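Local coordinates for protein galectin (Danio rerio, PDB 6E20) that binds galactose-containing glycans as a galectin, probably acting in innate immunity, and is proposed to interact with a viral envelope glycoprotein, at residues L17-V22 with F30-G35; N46-A51 with E71-N76; F85-T90 with F96-P101; K118-E123 with Q129-K134. All coordinates share one frame; numbering follows the deposited sequence.

In the fold
Interactions 1 and 4 are core contacts between the two sheets of the galectin beta sandwich: in each, all four touching residues are buried and apolar, and no hydrogen bond crosses. They lie side by side, their centres 6 Å apart, because 16-23 pairs with 126-133 in one sheet and 30-34 with 116-124 in the other. Interaction 3 acts within a sheet, so backbone hydrogen bonds dominate, with one apolar face and one more exposed face that carries a water. Interaction 2, some 20 Å from interaction 4 between centres, is the polar, partly buried sugar site, where charged side chains meet through a ligand. It connects to interaction 1 through F30 and N46 on neighbouring strands.

Interaction 1. Residues L17-V22 with F30-G35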
# COMPACT_ATOMS: atom_id res chain seq x y z
N LEU B 17 0.15 -9.67 -6.67
CA LEU B 17 -0.43 -8.55 -5.89
C LEU B 17 -1.58 -9.11 -5.04
O LEU B 17 -2.53 -9.63 -5.64
CB LEU B 17 -0.91 -7.50 -6.87
CG LEU B 17 -1.86 -6.46 -6.30
CD1 LEU B 17 -1.23 -5.74 -5.12
CD2 LEU B 17 -2.26 -5.49 -7.40
N THR B 18 -1.47 -9.01 -3.72
CA THR B 18 -2.50 -9.45 -2.74
C THR B 18 -3.17 -8.20 -2.19
O THR B 18 -2.45 -7.33 -1.69
CB THR B 18 -1.91 -10.38 -1.68
OG1 THR B 18 -1.31 -11.49 -2.36
CG2 THR B 18 -2.95 -10.90 -0.72
N ILE B 19 -4.48 -8.07 -2.39
CA ILE B 19 -5.29 -6.91 -1.92
C ILE B 19 -6.23 -7.44 -0.86
O ILE B 19 -6.97 -8.41 -1.16
CB ILE B 19 -6.06 -6.23 -3.07
CG1 ILE B 19 -5.11 -5.68 -4.13
CG2 ILE B 19 -6.98 -5.13 -2.52
CD1 ILE B 19 -5.75 -5.41 -5.47
N THR B 20 -6.15 -6.87 0.34
CA THR B 20 -7.07 -7.15 1.47
C THR B 20 -7.93 -5.92 1.69
O THR B 20 -7.39 -4.81 1.82
CB THR B 20 -6.32 -7.51 2.76
OG1 THR B 20 -5.25 -8.36 2.35
CG2 THR B 20 -7.20 -8.21 3.76
N GLY B 21 -9.23 -6.13 1.74
CA GLY B 21 -10.22 -5.04 1.82
C GLY B 21 -11.53 -5.54 2.36
O GLY B 21 -11.71 -6.76 2.51
N VAL B 22 -12.40 -4.58 2.65
CA VAL B 22 -13.81 -4.81 3.08
C VAL B 22 -14.67 -3.81 2.33
O VAL B 22 -14.42 -2.61 2.45
CB VAL B 22 -13.96 -4.62 4.60
CG1 VAL B 22 -15.35 -4.99 5.07
CG2 VAL B 22 -12.88 -5.36 5.38
N PHE B 30 -17.14 -1.05 -6.27
CA PHE B 30 -15.77 -0.53 -6.00
C PHE B 30 -14.88 -0.97 -7.14
O PHE B 30 -15.31 -1.85 -7.89
CB PHE B 30 -15.23 -0.98 -4.64
CG PHE B 30 -15.00 -2.46 -4.47
CD1 PHE B 30 -15.99 -3.29 -3.96
CD2 PHE B 30 -13.77 -3.03 -4.77
CE1 PHE B 30 -15.77 -4.65 -3.78
CE2 PHE B 30 -13.54 -4.40 -4.61
CZ PHE B 30 -14.54 -5.20 -4.09
N ALA B 31 -13.71 -0.36 -7.27
CA ALA B 31 -12.80 -0.66 -8.41
C ALA B 31 -11.35 -0.60 -7.94
O ALA B 31 -11.00 0.29 -7.13
CB ALA B 31 -13.06 0.27 -9.57
N ILE B 32 -10.58 -1.54 -8.48
CA ILE B 32 -9.10 -1.64 -8.46
C ILE B 32 -8.64 -1.22 -9.85
O ILE B 32 -9.12 -1.81 -10.84
CB ILE B 32 -8.64 -3.07 -8.14
CG1 ILE B 32 -9.18 -3.57 -6.79
CG2 ILE B 32 -7.13 -3.14 -8.21
CD1 ILE B 32 -9.66 -5.00 -6.81
N ASN B 33 -7.80 -0.21 -9.89
CA ASN B 33 -7.24 0.37 -11.13
C ASN B 33 -5.74 0.13 -11.06
O ASN B 33 -5.11 0.65 -10.12
CB ASN B 33 -7.60 1.85 -11.24
CG ASN B 33 -9.10 2.05 -11.36
OD1 ASN B 33 -9.77 2.57 -10.45
ND2 ASN B 33 -9.64 1.64 -12.47
N ILE B 34 -5.21 -0.66 -12.00
CA ILE B 34 -3.74 -0.86 -12.14
C ILE B 34 -3.31 -0.29 -13.50
O ILE B 34 -3.94 -0.61 -14.56
CB ILE B 34 -3.38 -2.34 -11.98
CG1 ILE B 34 -3.89 -2.93 -10.66
CG2 ILE B 34 -1.88 -2.54 -12.14
CD1 ILE B 34 -3.82 -4.46 -10.62
N GLY B 35 -2.29 0.58 -13.50
CA GLY B 35 -1.84 1.18 -14.77
C GLY B 35 -0.66 2.09 -14.58
O GLY B 35 0.17 1.79 -13.72
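I19 overlaps I32 through its terminal methyl: CD1 comes to 3.8 Å from I32 CG2, and I32 CG1 lies only a little farther from the same carbon, at 4.1 Å. The two isoleucines reach toward each other, tip to tip. In I19 the chain starts beside the backbone N (chi1 -61°) and then runs extended (chi2 161°), which carries CD1 away from its own strand and across to the other. I32 CD1 also comes to 4.2 Å from I19 CD1, so three carbons of I32 gather round that one methyl.

Two residues away on each strand the pattern recurs with different branches. L17 CD2 meets I34 CD1 at 3.7 Å, again end against end. The backbones stay far apart, with I19 CA and I32 CA separated by 9.2 Å and L17 CA and I34 CA by 10.4 Å. That spacing, together with the absence of any hydrogen bond between the segments, identifies face-to-face packing of two sheets and rules out strand pairing. It is the interior of the beta sandwich on which galectins are built, and all four touching residues are buried.

Strand 16-23 is flanked within its sheet by 85-91 and 126-133, whereas 30-34 lies between 40-47 and 116-124 in the facing one. Across the interior, I32 and I34 also touch I87 and I89 of strand 85-91, and I19 touches F122 of strand 116-124.

Interaction 2. Residues N46-A51 with E71-N76. With NDG (2-acetamido-2-deoxy-alpha-D-glucopyranose), chain D; GAL (beta-D-galactopyranose), chain C.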
# COMPACT_ATOMS: atom_id res chain seq x y z
N ASN B 46 -13.99 -4.05 -11.40
CA ASN B 46 -15.11 -3.27 -10.82
C ASN B 46 -16.19 -4.26 -10.39
O ASN B 46 -17.16 -4.49 -11.12
CB ASN B 46 -15.53 -2.17 -11.80
CG ASN B 46 -16.68 -1.32 -11.32
OD1 ASN B 46 -17.51 -0.92 -12.14
ND2 ASN B 46 -16.73 -1.05 -10.03
N PRO B 47 -16.04 -4.89 -9.20
CA PRO B 47 -17.15 -5.60 -8.56
C PRO B 47 -18.32 -4.64 -8.30
O PRO B 47 -18.13 -3.62 -7.66
CB PRO B 47 -16.52 -6.17 -7.29
CG PRO B 47 -15.04 -6.28 -7.62
CD PRO B 47 -14.78 -5.03 -8.44
N ARG B 48 -19.48 -4.96 -8.87
CA ARG B 48 -20.75 -4.19 -8.76
C ARG B 48 -21.78 -5.00 -7.96
O ARG B 48 -22.30 -6.01 -8.49
CB ARG B 48 -21.22 -3.85 -10.18
CG ARG B 48 -20.25 -2.95 -10.94
CD ARG B 48 -20.73 -2.70 -12.36
NE ARG B 48 -19.81 -1.86 -13.12
CZ ARG B 48 -20.03 -1.42 -14.36
NH1 ARG B 48 -21.13 -1.74 -15.01
NH2 ARG B 48 -19.15 -0.65 -14.95
N PHE B 49 -22.09 -4.55 -6.74
CA PHE B 49 -23.24 -5.06 -5.95
C PHE B 49 -24.50 -4.69 -6.73
O PHE B 49 -25.33 -5.58 -7.06
CB PHE B 49 -23.25 -4.48 -4.53
CG PHE B 49 -22.08 -4.93 -3.71
CD1 PHE B 49 -22.06 -6.21 -3.17
CD2 PHE B 49 -20.95 -4.12 -3.56
CE1 PHE B 49 -20.95 -6.66 -2.47
CE2 PHE B 49 -19.87 -4.56 -2.83
CZ PHE B 49 -19.86 -5.84 -2.30
N ASP B 50 -24.58 -3.41 -7.08
CA ASP B 50 -25.71 -2.84 -7.84
C ASP B 50 -25.33 -1.44 -8.32
O ASP B 50 -25.50 -0.46 -7.52
CB ASP B 50 -26.97 -2.84 -6.96
CG ASP B 50 -28.27 -2.78 -7.73
OD1 ASP B 50 -28.24 -2.50 -8.92
OD2 ASP B 50 -29.32 -3.04 -7.12
N ALA B 51 -24.83 -1.32 -9.55
CA ALA B 51 -24.37 -0.05 -10.14
C ALA B 51 -24.27 -0.21 -11.67
O ALA B 51 -24.00 -1.39 -12.08
CB ALA B 51 -23.06 0.33 -9.50
N GLU B 71 -15.74 -4.33 -22.42
CA GLU B 71 -15.99 -4.90 -21.07
C GLU B 71 -15.88 -6.43 -21.13
O GLU B 71 -16.42 -7.03 -22.08
CB GLU B 71 -17.37 -4.51 -20.52
CG GLU B 71 -17.51 -3.01 -20.29
CD GLU B 71 -18.82 -2.54 -19.71
OE1 GLU B 71 -19.86 -3.05 -20.11
OE2 GLU B 71 -18.80 -1.60 -18.92
N HIS B 72 -15.22 -7.00 -20.14
CA HIS B 72 -15.34 -8.43 -19.74
C HIS B 72 -16.23 -8.48 -18.49
O HIS B 72 -16.01 -7.66 -17.55
CB HIS B 72 -13.97 -9.06 -19.49
CG HIS B 72 -13.15 -9.21 -20.73
ND1 HIS B 72 -12.51 -10.40 -21.06
CD2 HIS B 72 -12.90 -8.34 -21.74
CE1 HIS B 72 -11.87 -10.24 -22.21
NE2 HIS B 72 -12.10 -8.98 -22.65
N ARG B 73 -17.20 -9.38 -18.48
CA ARG B 73 -18.20 -9.48 -17.39
C ARG B 73 -18.16 -10.89 -16.81
O ARG B 73 -18.10 -11.86 -17.59
CB ARG B 73 -19.58 -9.06 -17.91
CG ARG B 73 -19.63 -7.59 -18.27
CD ARG B 73 -20.58 -7.17 -19.40
NE ARG B 73 -20.79 -5.75 -19.23
CZ ARG B 73 -21.54 -5.26 -18.27
NH1 ARG B 73 -22.21 -6.09 -17.49
NH2 ARG B 73 -21.64 -3.95 -18.10
N ASP B 74 -18.11 -10.97 -15.49
CA ASP B 74 -18.17 -12.25 -14.76
C ASP B 74 -19.31 -12.20 -13.74
O ASP B 74 -19.39 -11.23 -13.00
CB ASP B 74 -16.84 -12.58 -14.09
CG ASP B 74 -16.78 -14.07 -13.81
OD1 ASP B 74 -17.85 -14.64 -13.58
OD2 ASP B 74 -15.69 -14.63 -13.86
N ASP B 75 -20.11 -13.27 -13.73
CA ASP B 75 -21.27 -13.49 -12.85
C ASP B 75 -20.78 -14.07 -11.52
O ASP B 75 -21.54 -14.06 -10.54
CB ASP B 75 -22.27 -14.37 -13.61
CG ASP B 75 -23.68 -14.38 -13.04
OD1 ASP B 75 -24.32 -13.31 -13.05
OD2 ASP B 75 -24.13 -15.47 -12.60
N ASN B 76 -19.55 -14.55 -11.45
CA ASN B 76 -18.93 -15.04 -10.19
C ASN B 76 -18.70 -13.84 -9.25
O ASN B 76 -17.98 -12.93 -9.64
CB ASN B 76 -17.64 -15.79 -10.52
CG ASN B 76 -16.95 -16.31 -9.28
OD1 ASN B 76 -17.56 -16.43 -8.22
ND2 ASN B 76 -15.68 -16.65 -9.43
C1 NDG D . -22.63 0.85 -20.37
C2 NDG D . -22.07 -0.25 -19.40
C3 NDG D . -21.47 0.30 -18.15
C4 NDG D . -20.58 1.50 -18.43
C5 NDG D . -21.43 2.57 -19.13
C6 NDG D . -20.66 3.89 -19.35
C7 NDG D . -23.32 -2.15 -19.76
C8 NDG D . -23.89 -3.53 -20.02
O5 NDG D . -21.87 2.06 -20.40
O3 NDG D . -20.79 -0.83 -17.62
O4 NDG D . -20.18 1.96 -17.16
O6 NDG D . -19.44 3.61 -20.06
O7 NDG D . -23.02 -1.40 -20.49
N2 NDG D . -22.93 -1.32 -18.83
O1 NDG D . -23.98 1.16 -20.07
C1 GAL C . -18.80 2.29 -17.04
C2 GAL C . -18.65 2.89 -15.66
C3 GAL C . -17.18 3.19 -15.38
C4 GAL C . -16.35 1.93 -15.61
C5 GAL C . -16.61 1.41 -17.04
C6 GAL C . -15.87 0.09 -17.38
O2 GAL C . -19.42 4.10 -15.66
O3 GAL C . -17.03 3.64 -14.05
O4 GAL C . -16.78 1.00 -14.61
O5 GAL C . -18.00 1.16 -17.21
O6 GAL C . -16.31 -0.44 -18.64
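In the carbohydrate-binding site of the galectin, R48 and E71 come together beside the bound sugars, R48 NH2 standing 4.1 Å from E71 OE2, opposite charges beyond salt-bridge distance. R48 NH1 also lies 3.8 Å from R73 NH2; D54 forms salt bridges with both arginines. R48 NH1 donates to NDG O3 at 2.8 Å, and R48 NH2 reaches the same oxygen while also donating to GAL O4 at 2.9 Å. Both oxygens lie at the edge of the guanidinium, near its plane. R48 is extended from CG to NE, and the bond from NE to N46 OD1 (2.7 Å, 170° at the hydrogen) fixes its rotation: OD1 lies in the guanidinium plane, although NE stands above the amide's carbonyl plane.

E71 OE2 accepts from GAL O6 at 2.8 Å; its bond from NDG O3 is modelled too short to be relied on. Its other oxygen, E71 OE1, takes both R73 NE (3.0 Å) and R73 NH2 (2.8 Å) from one face of the carboxylate, a side-on salt bridge.

R48 follows the end of strand 40-47, which pairs with 58-64; that strand pairs in turn with 72-74, and its V59 is touched by R48, E71 and R73 alike.

Interaction 3. Residues F85-T90 with F96-P101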
# COMPACT_ATOMS: atom_id res chain seq x y z
N PHE B 85 -12.37 -9.40 2.22
CA PHE B 85 -11.95 -10.25 1.09
C PHE B 85 -10.44 -10.11 0.91
O PHE B 85 -9.82 -9.10 1.35
CB PHE B 85 -12.66 -9.85 -0.21
CG PHE B 85 -12.30 -8.46 -0.66
CD1 PHE B 85 -11.09 -8.19 -1.29
CD2 PHE B 85 -13.15 -7.40 -0.40
CE1 PHE B 85 -10.76 -6.90 -1.67
CE2 PHE B 85 -12.81 -6.11 -0.78
CZ PHE B 85 -11.62 -5.86 -1.41
N GLN B 86 -9.89 -11.13 0.26
CA GLN B 86 -8.50 -11.16 -0.25
C GLN B 86 -8.57 -11.58 -1.72
O GLN B 86 -9.26 -12.58 -2.03
CB GLN B 86 -7.62 -12.05 0.63
CG GLN B 86 -6.18 -11.60 0.59
CD GLN B 86 -5.28 -12.34 1.56
OE1 GLN B 86 -4.83 -13.45 1.27
NE2 GLN B 86 -4.97 -11.69 2.67
N ILE B 87 -8.00 -10.74 -2.58
CA ILE B 87 -7.86 -10.91 -4.06
C ILE B 87 -6.37 -10.99 -4.39
O ILE B 87 -5.57 -10.21 -3.80
CB ILE B 87 -8.53 -9.74 -4.78
CG1 ILE B 87 -10.04 -9.70 -4.52
CG2 ILE B 87 -8.22 -9.74 -6.27
CD1 ILE B 87 -10.67 -8.36 -4.89
N LYS B 88 -6.00 -11.90 -5.29
CA LYS B 88 -4.62 -12.02 -5.81
C LYS B 88 -4.68 -11.69 -7.28
O LYS B 88 -5.69 -12.04 -7.92
CB LYS B 88 -4.05 -13.43 -5.59
CG LYS B 88 -3.99 -13.83 -4.13
CD LYS B 88 -2.97 -14.89 -3.84
CE LYS B 88 -2.64 -14.96 -2.37
NZ LYS B 88 -1.75 -16.11 -2.10
N ILE B 89 -3.67 -10.97 -7.76
CA ILE B 89 -3.51 -10.62 -9.20
C ILE B 89 -2.08 -10.97 -9.59
O ILE B 89 -1.15 -10.45 -8.96
CB ILE B 89 -3.84 -9.14 -9.48
CG1 ILE B 89 -5.24 -8.82 -8.96
CG2 ILE B 89 -3.68 -8.79 -10.96
CD1 ILE B 89 -5.71 -7.44 -9.30
N THR B 90 -1.97 -11.87 -10.57
CA THR B 90 -0.72 -12.22 -11.27
C THR B 90 -0.81 -11.65 -12.69
O THR B 90 -1.91 -11.68 -13.27
CB THR B 90 -0.60 -13.75 -11.34
OG1 THR B 90 -0.72 -14.24 -10.00
CG2 THR B 90 0.71 -14.19 -11.94
N PHE B 96 -3.81 -10.46 -17.17
CA PHE B 96 -3.96 -10.47 -15.70
C PHE B 96 -4.72 -11.73 -15.31
O PHE B 96 -5.73 -12.06 -15.95
CB PHE B 96 -4.72 -9.25 -15.20
CG PHE B 96 -4.00 -7.97 -15.51
CD1 PHE B 96 -4.21 -7.33 -16.72
CD2 PHE B 96 -3.10 -7.44 -14.60
CE1 PHE B 96 -3.56 -6.14 -17.00
CE2 PHE B 96 -2.47 -6.24 -14.88
CZ PHE B 96 -2.70 -5.60 -16.08
N LEU B 97 -4.26 -12.38 -14.25
CA LEU B 97 -4.99 -13.53 -13.65
C LEU B 97 -5.40 -13.12 -12.25
O LEU B 97 -4.55 -13.07 -11.38
CB LEU B 97 -4.10 -14.78 -13.64
CG LEU B 97 -4.80 -16.10 -13.30
CD1 LEU B 97 -5.31 -16.12 -11.87
CD2 LEU B 97 -5.95 -16.36 -14.26
N VAL B 98 -6.69 -12.87 -12.07
CA VAL B 98 -7.29 -12.51 -10.76
C VAL B 98 -7.78 -13.79 -10.10
O VAL B 98 -8.63 -14.46 -10.70
CB VAL B 98 -8.44 -11.52 -10.91
CG1 VAL B 98 -9.00 -11.09 -9.56
CG2 VAL B 98 -8.01 -10.33 -11.75
N THR B 99 -7.27 -14.08 -8.91
CA THR B 99 -7.81 -15.14 -8.03
C THR B 99 -8.72 -14.44 -7.01
O THR B 99 -8.25 -13.56 -6.26
CB THR B 99 -6.69 -16.02 -7.46
OG1 THR B 99 -5.84 -16.40 -8.55
CG2 THR B 99 -7.22 -17.22 -6.72
N LEU B 100 -9.98 -14.83 -7.02
CA LEU B 100 -11.03 -14.29 -6.14
C LEU B 100 -11.00 -15.05 -4.82
O LEU B 100 -10.40 -16.12 -4.76
CB LEU B 100 -12.35 -14.47 -6.86
CG LEU B 100 -12.49 -13.59 -8.10
CD1 LEU B 100 -13.85 -13.79 -8.73
CD2 LEU B 100 -12.26 -12.14 -7.73
N PRO B 101 -11.67 -14.52 -3.76
CA PRO B 101 -11.69 -15.16 -2.44
C PRO B 101 -12.03 -16.65 -2.51
O PRO B 101 -11.35 -17.42 -1.89
CB PRO B 101 -12.80 -14.43 -1.67
CG PRO B 101 -12.96 -13.10 -2.37
CD PRO B 101 -12.46 -13.28 -3.79
O HOH W 1 -3.91 -14.49 -9.31
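L97 O is held by two donors: T90 N at 3.0 Å, with 173° at the hydrogen, and a water molecule at 2.6 Å. The same water joins T99 OG1 at 2.8 Å and, over a longer bond, T90 OG1, so it ties two threonine hydroxyls to a strand carbonyl. In both threonines OG1 sits beside the backbone N (chi1 -49° in T99), the orientation that turns it to the water. The reciprocal bond runs from L97 N to T90 O and is nearly straight at 175°.

Two residues along, K88 and T99 form another hydrogen-bonded pair, K88 N to T99 O and T99 N to K88 O, the latter at 2.8 Å. Between them lies I89 with V98, a non-hydrogen-bonded pair whose CA atoms are 4.5 Å apart. This alternation is the signature of the antiparallel hairpin formed by strands 85-91 and 95-99; in the five-stranded sheet 95-99 is second and 85-91 third from the 105-109 margin.

The face bearing I87, I89, F96 and V98 is buried. I87 CG2 meets V98 CG1 at 3.6 Å on a slant, and I89 CG2 approaches F96 CD2 at the ring edge, 3.9 Å away. Beyond the last bridge, P101 CG rests against F85 CB. Across the sandwich, F96 and V98 continue onto A42, L43 and M45 of strand 40-47.

Interaction 4. Residues K118-E123 with Q129-K134; sequences KYMYFE and QGVEIK
M120 points its CB from strand 116-124 across the sandwich toward V131, and its chain runs into the interior, with only the last atom touching 129-134. CG lies beside the backbone N (chi1 -68°) and SD continues the chain nearly straight; neither comes within 4.2 Å of 129-134. The turn at chi3, -80°, then swings the methyl CE to where it meets two residues at once. CE stands 3.8 Å from V131 CG1 and equally 3.8 Å from I133 CD1, and these two carbons are themselves 4.8 Å apart, so the thioether methyl sits across the step between alternate residues of one strand. Each approach is tip to tip.

The valine divides its methyls between two partners. With CG1 anti to the backbone N, V131 gives that branch to M120, while CG2 turns to F122 and meets CZ at 4.1 Å, slanting to the ring without lying over its face or at its edge.

The strand axes come no closer than 11.3 Å, with N-to-C directions 156° apart, and M120 CA and V131 CA are 9.9 Å apart. Such values describe opposed sheets of the galectin sandwich, joined here by apolar side chains alone. Within its own sheet, 126-133 pairs with 16-23, where Q129 and G130 both face T20 in a classic beta bulge. On its other edge, G130, V131 and E132 form an antiparallel ladder with a strand of the second subunit, which extends the sheet through the dimer. M9 of strand 9-12 touches M120, V131 and I133, and I6 of strand 4-7 packs on M120, F122 and V131.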
# COMPACT_ATOMS: atom_id res chain seq x y z
N LYS B 118 3.19 1.25 -12.02
CA LYS B 118 3.59 1.99 -10.80
C LYS B 118 2.44 2.90 -10.32
O LYS B 118 2.66 3.70 -9.37
CB LYS B 118 4.89 2.73 -11.09
CG LYS B 118 6.08 1.79 -11.31
CD LYS B 118 7.32 2.44 -11.89
CE LYS B 118 7.68 3.76 -11.26
NZ LYS B 118 9.00 4.24 -11.73
N TYR B 119 1.24 2.72 -10.88
CA TYR B 119 0.01 3.45 -10.48
C TYR B 119 -1.06 2.46 -10.02
O TYR B 119 -1.45 1.56 -10.78
CB TYR B 119 -0.42 4.35 -11.64
CG TYR B 119 -1.69 5.10 -11.37
CD1 TYR B 119 -1.71 6.32 -10.73
CD2 TYR B 119 -2.90 4.52 -11.70
CE1 TYR B 119 -2.90 6.98 -10.46
CE2 TYR B 119 -4.09 5.17 -11.45
CZ TYR B 119 -4.10 6.40 -10.83
OH TYR B 119 -5.31 6.98 -10.61
N MET B 120 -1.53 2.58 -8.78
CA MET B 120 -2.69 1.77 -8.27
C MET B 120 -3.68 2.73 -7.59
O MET B 120 -3.28 3.57 -6.77
CB MET B 120 -2.27 0.68 -7.28
CG MET B 120 -1.48 -0.43 -7.91
SD MET B 120 -1.18 -1.80 -6.75
CE MET B 120 0.19 -1.18 -5.79
N TYR B 121 -4.94 2.60 -7.95
CA TYR B 121 -6.02 3.47 -7.45
C TYR B 121 -7.23 2.60 -7.11
O TYR B 121 -7.71 1.86 -7.96
CB TYR B 121 -6.29 4.55 -8.49
CG TYR B 121 -7.43 5.45 -8.11
CD1 TYR B 121 -7.51 5.97 -6.84
CD2 TYR B 121 -8.43 5.77 -9.01
CE1 TYR B 121 -8.55 6.80 -6.47
CE2 TYR B 121 -9.48 6.60 -8.65
CZ TYR B 121 -9.54 7.11 -7.37
N PHE B 122 -7.66 2.66 -5.86
CA PHE B 122 -8.85 1.94 -5.35
C PHE B 122 -9.95 2.97 -5.14
O PHE B 122 -9.74 3.93 -4.37
CB PHE B 122 -8.49 1.20 -4.06
CG PHE B 122 -7.25 0.35 -4.17
CD1 PHE B 122 -6.00 0.90 -3.97
CD2 PHE B 122 -7.33 -0.97 -4.54
CE1 PHE B 122 -4.86 0.11 -4.07
CE2 PHE B 122 -6.20 -1.76 -4.65
CZ PHE B 122 -4.96 -1.22 -4.42
N GLU B 123 -11.07 2.81 -5.85
CA GLU B 123 -12.14 3.84 -5.88
C GLU B 123 -13.47 3.20 -5.51
O GLU B 123 -13.61 1.94 -5.54
CB GLU B 123 -12.16 4.57 -7.23
CG GLU B 123 -12.98 3.92 -8.30
CD GLU B 123 -12.62 4.38 -9.71
OE1 GLU B 123 -12.36 5.59 -9.88
OE2 GLU B 123 -12.60 3.52 -10.63
N GLN B 129 -7.19 -2.48 3.36
CA GLN B 129 -6.47 -2.82 4.61
C GLN B 129 -5.09 -3.39 4.27
O GLN B 129 -4.26 -3.39 5.20
CB GLN B 129 -7.26 -3.85 5.41
CG GLN B 129 -8.69 -3.41 5.72
CD GLN B 129 -9.41 -4.43 6.57
OE1 GLN B 129 -9.36 -5.65 6.31
NE2 GLN B 129 -10.11 -3.95 7.58
N GLY B 130 -4.88 -3.91 3.06
CA GLY B 130 -3.59 -4.54 2.70
C GLY B 130 -3.30 -4.49 1.22
O GLY B 130 -4.19 -4.80 0.42
N VAL B 131 -2.08 -4.07 0.89
CA VAL B 131 -1.48 -4.19 -0.46
C VAL B 131 -0.11 -4.83 -0.27
O VAL B 131 0.74 -4.22 0.42
CB VAL B 131 -1.39 -2.85 -1.21
CG1 VAL B 131 -0.94 -3.06 -2.66
CG2 VAL B 131 -2.72 -2.14 -1.17
N GLU B 132 0.05 -6.03 -0.82
CA GLU B 132 1.30 -6.82 -0.78
C GLU B 132 1.68 -7.20 -2.21
O GLU B 132 0.80 -7.69 -2.94
CB GLU B 132 1.13 -8.09 0.05
CG GLU B 132 0.76 -7.82 1.49
CD GLU B 132 0.26 -9.04 2.24
OE1 GLU B 132 -0.90 -9.43 2.02
OE2 GLU B 132 1.03 -9.60 3.04
N ILE B 133 2.95 -7.02 -2.56
CA ILE B 133 3.52 -7.38 -3.89
C ILE B 133 4.82 -8.13 -3.63
O ILE B 133 5.70 -7.51 -3.01
CB ILE B 133 3.75 -6.13 -4.77
CG1 ILE B 133 2.44 -5.40 -5.06
CG2 ILE B 133 4.49 -6.49 -6.06
CD1 ILE B 133 2.62 -4.04 -5.70
N LYS B 134 4.91 -9.38 -4.09
CA LYS B 134 6.19 -10.15 -4.12
C LYS B 134 6.20 -11.03 -5.37
O LYS B 134 5.29 -11.81 -5.57
CB LYS B 134 6.35 -10.98 -2.85
CG LYS B 134 5.34 -12.11 -2.70
CD LYS B 134 5.12 -12.53 -1.27
CE LYS B 134 4.23 -13.76 -1.16
NZ LYS B 134 3.47 -13.78 0.11
OXT LYS B 134 7.09 -10.99 -6.21